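Local coordinates for probable quinone reductase Qor (NADPH:quinone reductase) (Zeta-crystallin homolog protein) (Mycobacterium tuberculosis, PDB 4RVU) that probably catalyses the transfer of electrons from NADPH to quinones, as an NADPH-binding reductase of the zeta-crystallin type, at residues T132-L137 / A287-D292. Numbering follows the deposited sequence.
Sequences TAHYLL and AAELFD. With NDP (NADPH dihydro-nicotinamide-adenine-dinucleotide phosphate), chain E.
With CG of His-134 anti to its own backbone N (chi1 -176°) and CG of Glu-289 anti to its own carbonyl carbon, the imidazole and the carboxylate are brought together between helices 120-140 and 280-295. A bend at chi2 (-149°) turns the glutamate chain, and the two side chains cross at about a right angle. NE2 of His-134 donates to OE1 of Glu-289 at 2.7 Å in a nearly straight bond that lies close to the imidazole plane. The carboxylate is approached differently: the donor sits above its plane, and the two flat groups are turned 76° apart. CB of Glu-289 also lies 3.7 Å from CD2 of His-134, adding a small apolar contact beside the polar one. The backbones themselves stay apart, 7.1 Å between CA of His-134 and CA of Leu-290, and the pair supplies most of the contact.

Neighbours hold both groups in place. ND1 of the imidazole is hydrogen-bonded to Arg-286 and its ring packs edge-to-face with Trp-285, while OE1 of Glu-289 also makes a salt bridge to Lys-138. The lysine probably favours an ionised carboxylate.

Next along the same helix, Tyr-135 serves the cofactor. Its OH donates to the carboxamide oxygen O7N of NADPH at 2.7 Å, with O7N near the plane of the phenol ring. One turn earlier, OG1 of Thr-132 comes within 3.1 Å of C4N, the nicotinamide carbon that carries the transferred hydride. Helix 120-140 thus lines the cofactor cleft of the medium-chain dehydrogenase/reductase fold with one side and, on another, joins helix 280-295 through a partly buried histidine-carboxylate hydrogen bond.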
ATOM      1  N   THR A 132      11.978  13.271  -5.319  1.00 15.92           N
ATOM      2  CA  THR A 132      11.419  12.341  -4.340  1.00 15.85           C
ATOM      3  C   THR A 132      10.213  12.953  -3.631  1.00 15.81           C
ATOM      4  O   THR A 132       9.174  12.314  -3.526  1.00 15.74           O
ATOM      5  CB  THR A 132      12.474  11.903  -3.327  1.00 15.85           C
ATOM      6  OG1 THR A 132      13.543  11.244  -4.024  1.00 16.04           O
ATOM      7  CG2 THR A 132      11.877  10.950  -2.296  1.00 16.34           C
ATOM      8  N   ALA A 133      10.339  14.189  -3.157  1.00 15.85           N
ATOM      9  CA  ALA A 133       9.189  14.865  -2.558  1.00 16.09           C
ATOM     10  C   ALA A 133       8.033  14.944  -3.555  1.00 15.80           C
ATOM     11  O   ALA A 133       6.876  14.724  -3.190  1.00 15.87           O
ATOM     12  CB  ALA A 133       9.574  16.257  -2.049  1.00 15.88           C
ATOM     13  N   HIS A 134       8.340  15.224  -4.820  1.00 15.85           N
ATOM     14  CA  HIS A 134       7.291  15.306  -5.834  1.00 15.84           C
ATOM     15  C   HIS A 134       6.521  13.995  -5.940  1.00 15.76           C
ATOM     16  O   HIS A 134       5.290  13.988  -5.859  1.00 15.71           O
ATOM     17  CB  HIS A 134       7.858  15.663  -7.210  1.00 15.90           C
ATOM     18  CG  HIS A 134       6.807  15.854  -8.256  1.00 15.90           C
ATOM     19  ND1 HIS A 134       6.279  14.807  -8.987  1.00 15.86           N
ATOM     20  CD2 HIS A 134       6.161  16.968  -8.680  1.00 15.93           C
ATOM     21  CE1 HIS A 134       5.370  15.272  -9.824  1.00 15.86           C
ATOM     22  NE2 HIS A 134       5.278  16.582  -9.657  1.00 15.91           N
ATOM     23  N   TYR A 135       7.228  12.885  -6.136  1.00 15.87           N
ATOM     24  CA  TYR A 135       6.512  11.626  -6.343  1.00 15.68           C
ATOM     25  C   TYR A 135       5.772  11.205  -5.070  1.00 16.39           C
ATOM     26  O   TYR A 135       4.687  10.613  -5.131  1.00 15.55           O
ATOM     27  CB  TYR A 135       7.414  10.518  -6.948  1.00 15.69           C
ATOM     28  CG  TYR A 135       8.292   9.694  -6.003  1.00 16.37           C
ATOM     29  CD1 TYR A 135       7.725   8.811  -5.083  1.00 16.09           C
ATOM     30  CD2 TYR A 135       9.683   9.738  -6.100  1.00 16.69           C
ATOM     31  CE1 TYR A 135       8.504   8.046  -4.245  1.00 16.21           C
ATOM     32  CE2 TYR A 135      10.480   8.963  -5.268  1.00 16.56           C
ATOM     33  CZ  TYR A 135       9.879   8.118  -4.346  1.00 16.69           C
ATOM     34  OH  TYR A 135      10.644   7.333  -3.508  1.00 16.58           O
ATOM     35  N   LEU A 136       6.345  11.538  -3.919  1.00 15.62           N
ATOM     36  CA  LEU A 136       5.701  11.207  -2.645  1.00 15.56           C
ATOM     37  C   LEU A 136       4.374  11.952  -2.484  1.00 15.72           C
ATOM     38  O   LEU A 136       3.384  11.360  -2.040  1.00 15.47           O
ATOM     39  CB  LEU A 136       6.641  11.494  -1.466  1.00 15.58           C
ATOM     40  CG  LEU A 136       7.777  10.499  -1.208  1.00 15.58           C
ATOM     41  CD1 LEU A 136       8.742  11.005  -0.128  1.00 15.61           C
ATOM     42  CD2 LEU A 136       7.247   9.103  -0.863  1.00 15.50           C
ATOM     43  N   LEU A 137       4.355  13.232  -2.858  1.00 15.59           N
ATOM     44  CA  LEU A 137       3.188  14.105  -2.668  1.00 15.57           C
ATOM     45  C   LEU A 137       2.193  14.077  -3.816  1.00 15.56           C
ATOM     46  O   LEU A 137       1.040  14.456  -3.643  1.00 15.53           O
ATOM     47  CB  LEU A 137       3.635  15.549  -2.466  1.00 15.64           C
ATOM     48  CG  LEU A 137       4.393  15.844  -1.185  1.00 15.65           C
ATOM     49  CD1 LEU A 137       4.988  17.236  -1.259  1.00 15.73           C
ATOM     50  CD2 LEU A 137       3.459  15.738  -0.002  1.00 15.59           C
ATOM     51  N   ALA A 287      10.698  17.041 -12.887  1.00 16.90           N
ATOM     52  CA  ALA A 287      11.750  18.054 -12.780  1.00 16.51           C
ATOM     53  C   ALA A 287      11.178  19.446 -13.050  1.00 17.36           C
ATOM     54  O   ALA A 287      11.494  20.408 -12.348  1.00 17.56           O
ATOM     55  CB  ALA A 287      12.887  17.740 -13.733  1.00 16.48           C
ATOM     56  N   ALA A 288      10.328  19.549 -14.062  1.00 19.40           N
ATOM     57  CA  ALA A 288       9.675  20.821 -14.381  1.00 19.26           C
ATOM     58  C   ALA A 288       8.761  21.318 -13.257  1.00 19.47           C
ATOM     59  O   ALA A 288       8.789  22.506 -12.916  1.00 19.39           O
ATOM     60  CB  ALA A 288       8.910  20.717 -15.698  1.00 20.88           C
ATOM     61  N   GLU A 289       7.948  20.431 -12.678  1.00 21.85           N
ATOM     62  CA  GLU A 289       7.107  20.832 -11.548  1.00 21.80           C
ATOM     63  C   GLU A 289       7.967  21.250 -10.351  1.00 22.22           C
ATOM     64  O   GLU A 289       7.618  22.183  -9.627  1.00 21.53           O
ATOM     65  CB  GLU A 289       6.094  19.737 -11.162  1.00 21.64           C
ATOM     66  CG  GLU A 289       5.136  19.337 -12.292  1.00 22.65           C
ATOM     67  CD  GLU A 289       3.751  18.887 -11.798  1.00 23.99           C
ATOM     68  OE1 GLU A 289       3.625  18.420 -10.641  1.00 23.21           O
ATOM     69  OE2 GLU A 289       2.779  18.996 -12.583  1.00 25.57           O
ATOM     70  N   LEU A 290       9.097  20.572 -10.145  1.00 16.23           N
ATOM     71  CA  LEU A 290      10.034  20.989  -9.089  1.00 16.24           C
ATOM     72  C   LEU A 290      10.596  22.394  -9.320  1.00 16.90           C
ATOM     73  O   LEU A 290      10.603  23.230  -8.406  1.00 16.85           O
ATOM     74  CB  LEU A 290      11.184  19.984  -8.944  1.00 16.24           C
ATOM     75  CG  LEU A 290      12.324  20.367  -7.987  1.00 16.90           C
ATOM     76  CD1 LEU A 290      11.832  20.481  -6.545  1.00 16.79           C
ATOM     77  CD2 LEU A 290      13.466  19.363  -8.087  1.00 16.32           C
ATOM     78  N   PHE A 291      11.076  22.667 -10.530  1.00 18.35           N
ATOM     79  CA  PHE A 291      11.644  23.989 -10.796  1.00 18.02           C
ATOM     80  C   PHE A 291      10.576  25.073 -10.842  1.00 18.85           C
ATOM     81  O   PHE A 291      10.846  26.226 -10.495  1.00 18.35           O
ATOM     82  CB  PHE A 291      12.520  23.998 -12.056  1.00 18.43           C
ATOM     83  CG  PHE A 291      13.862  23.346 -11.854  1.00 18.20           C
ATOM     84  CD1 PHE A 291      14.750  23.851 -10.916  1.00 18.78           C
ATOM     85  CD2 PHE A 291      14.227  22.230 -12.596  1.00 19.73           C
ATOM     86  CE1 PHE A 291      15.983  23.253 -10.714  1.00 19.19           C
ATOM     87  CE2 PHE A 291      15.459  21.623 -12.404  1.00 19.65           C
ATOM     88  CZ  PHE A 291      16.338  22.132 -11.462  1.00 20.07           C
ATOM     89  N   ASP A 292       9.356  24.705 -11.230  1.00 23.22           N
ATOM     90  CA  ASP A 292       8.228  25.636 -11.121  1.00 24.30           C
ATOM     91  C   ASP A 292       7.985  26.056  -9.668  1.00 23.26           C
ATOM     92  O   ASP A 292       7.801  27.241  -9.371  1.00 23.77           O
ATOM     93  CB  ASP A 292       6.949  25.021 -11.707  1.00 23.54           C
ATOM     94  CG  ASP A 292       6.995  24.900 -13.223  1.00 25.81           C
ATOM     95  OD1 ASP A 292       7.958  25.401 -13.842  1.00 27.73           O
ATOM     96  OD2 ASP A 292       6.056  24.302 -13.795  1.00 27.83           O
TER
HETATM   97  PA  NDP E 401      18.318  13.517   5.641  1.00 22.77           P
HETATM   98  O1A NDP E 401      18.925  14.832   5.244  1.00 20.89           O
HETATM   99  O2A NDP E 401      16.859  13.449   5.987  1.00 21.76           O
HETATM  100  O5B NDP E 401      19.166  12.909   6.864  1.00 22.87           O
HETATM  101  C5B NDP E 401      18.651  11.821   7.624  1.00 23.23           C
HETATM  102  C4B NDP E 401      17.909  12.395   8.819  1.00 22.06           C
HETATM  103  O4B NDP E 401      17.121  11.397   9.467  1.00 22.25           O
HETATM  104  C3B NDP E 401      18.871  12.908   9.875  1.00 23.81           C
HETATM  105  O3B NDP E 401      19.235  14.270   9.645  1.00 23.37           O
HETATM  106  C2B NDP E 401      18.094  12.739  11.166  1.00 21.86           C
HETATM  107  O2B NDP E 401      17.454  13.954  11.531  1.00 21.16           O
HETATM  108  C1B NDP E 401      17.056  11.668  10.867  1.00 20.98           C
HETATM  109  N9A NDP E 401      17.418  10.472  11.662  1.00 21.62           N
HETATM  110  C8A NDP E 401      16.656   9.893  12.605  1.00 21.38           C
HETATM  111  N7A NDP E 401      17.288   8.831  13.157  1.00 21.44           N
HETATM  112  C5A NDP E 401      18.490   8.724  12.568  1.00 22.16           C
HETATM  113  C6A NDP E 401      19.659   7.823  12.683  1.00 22.38           C
HETATM  114  N6A NDP E 401      19.659   6.799  13.564  1.00 22.83           N
HETATM  115  N1A NDP E 401      20.719   8.060  11.881  1.00 23.18           N
HETATM  116  C2A NDP E 401      20.724   9.077  11.004  1.00 22.52           C
HETATM  117  N3A NDP E 401      19.702   9.933  10.847  1.00 21.68           N
HETATM  118  C4A NDP E 401      18.575   9.812  11.585  1.00 22.67           C
HETATM  119  O3  NDP E 401      18.632  12.455   4.481  1.00 22.41           O
HETATM  120  PN  NDP E 401      18.054  12.628   2.995  1.00 22.37           P
HETATM  121  O1N NDP E 401      17.210  13.874   2.944  1.00 21.87           O
HETATM  122  O2N NDP E 401      19.199  12.436   2.036  1.00 21.62           O
HETATM  123  O5D NDP E 401      17.079  11.359   2.860  1.00 21.82           O
HETATM  124  C5D NDP E 401      15.981  11.193   3.754  1.00 22.07           C
HETATM  125  C4D NDP E 401      15.568   9.729   3.792  1.00 21.71           C
HETATM  126  O4D NDP E 401      14.857   9.396   2.601  1.00 22.58           O
HETATM  127  C3D NDP E 401      16.778   8.819   3.836  1.00 22.96           C
HETATM  128  O3D NDP E 401      16.472   7.718   4.690  1.00 23.24           O
HETATM  129  C2D NDP E 401      16.941   8.321   2.417  1.00 26.23           C
HETATM  130  O2D NDP E 401      17.491   7.003   2.413  1.00 23.50           O
HETATM  131  C1D NDP E 401      15.512   8.338   1.900  1.00 23.98           C
HETATM  132  N1N NDP E 401      15.390   8.585   0.463  1.00 23.77           N
HETATM  133  C2N NDP E 401      14.625   7.762  -0.256  1.00 22.62           C
HETATM  134  C3N NDP E 401      14.439   7.932  -1.620  1.00 21.95           C
HETATM  135  C7N NDP E 401      13.571   6.963  -2.366  1.00 22.46           C
HETATM  136  O7N NDP E 401      13.354   7.150  -3.550  1.00 22.30           O
HETATM  137  N7N NDP E 401      13.054   5.927  -1.708  1.00 20.89           N
HETATM  138  C4N NDP E 401      15.093   9.077  -2.356  1.00 21.43           C
HETATM  139  C5N NDP E 401      15.888   9.906  -1.457  1.00 22.26           C
HETATM  140  C6N NDP E 401      15.999   9.634  -0.099  1.00 22.39           C
HETATM  141  P2B NDP E 401      16.850  14.152  13.009  1.00 21.70           P
HETATM  142  O1X NDP E 401      16.914  12.782  13.620  1.00 23.18           O
HETATM  143  O2X NDP E 401      17.765  15.154  13.653  1.00 24.31           O
HETATM  144  O3X NDP E 401      15.461  14.672  12.775  1.00 23.75           O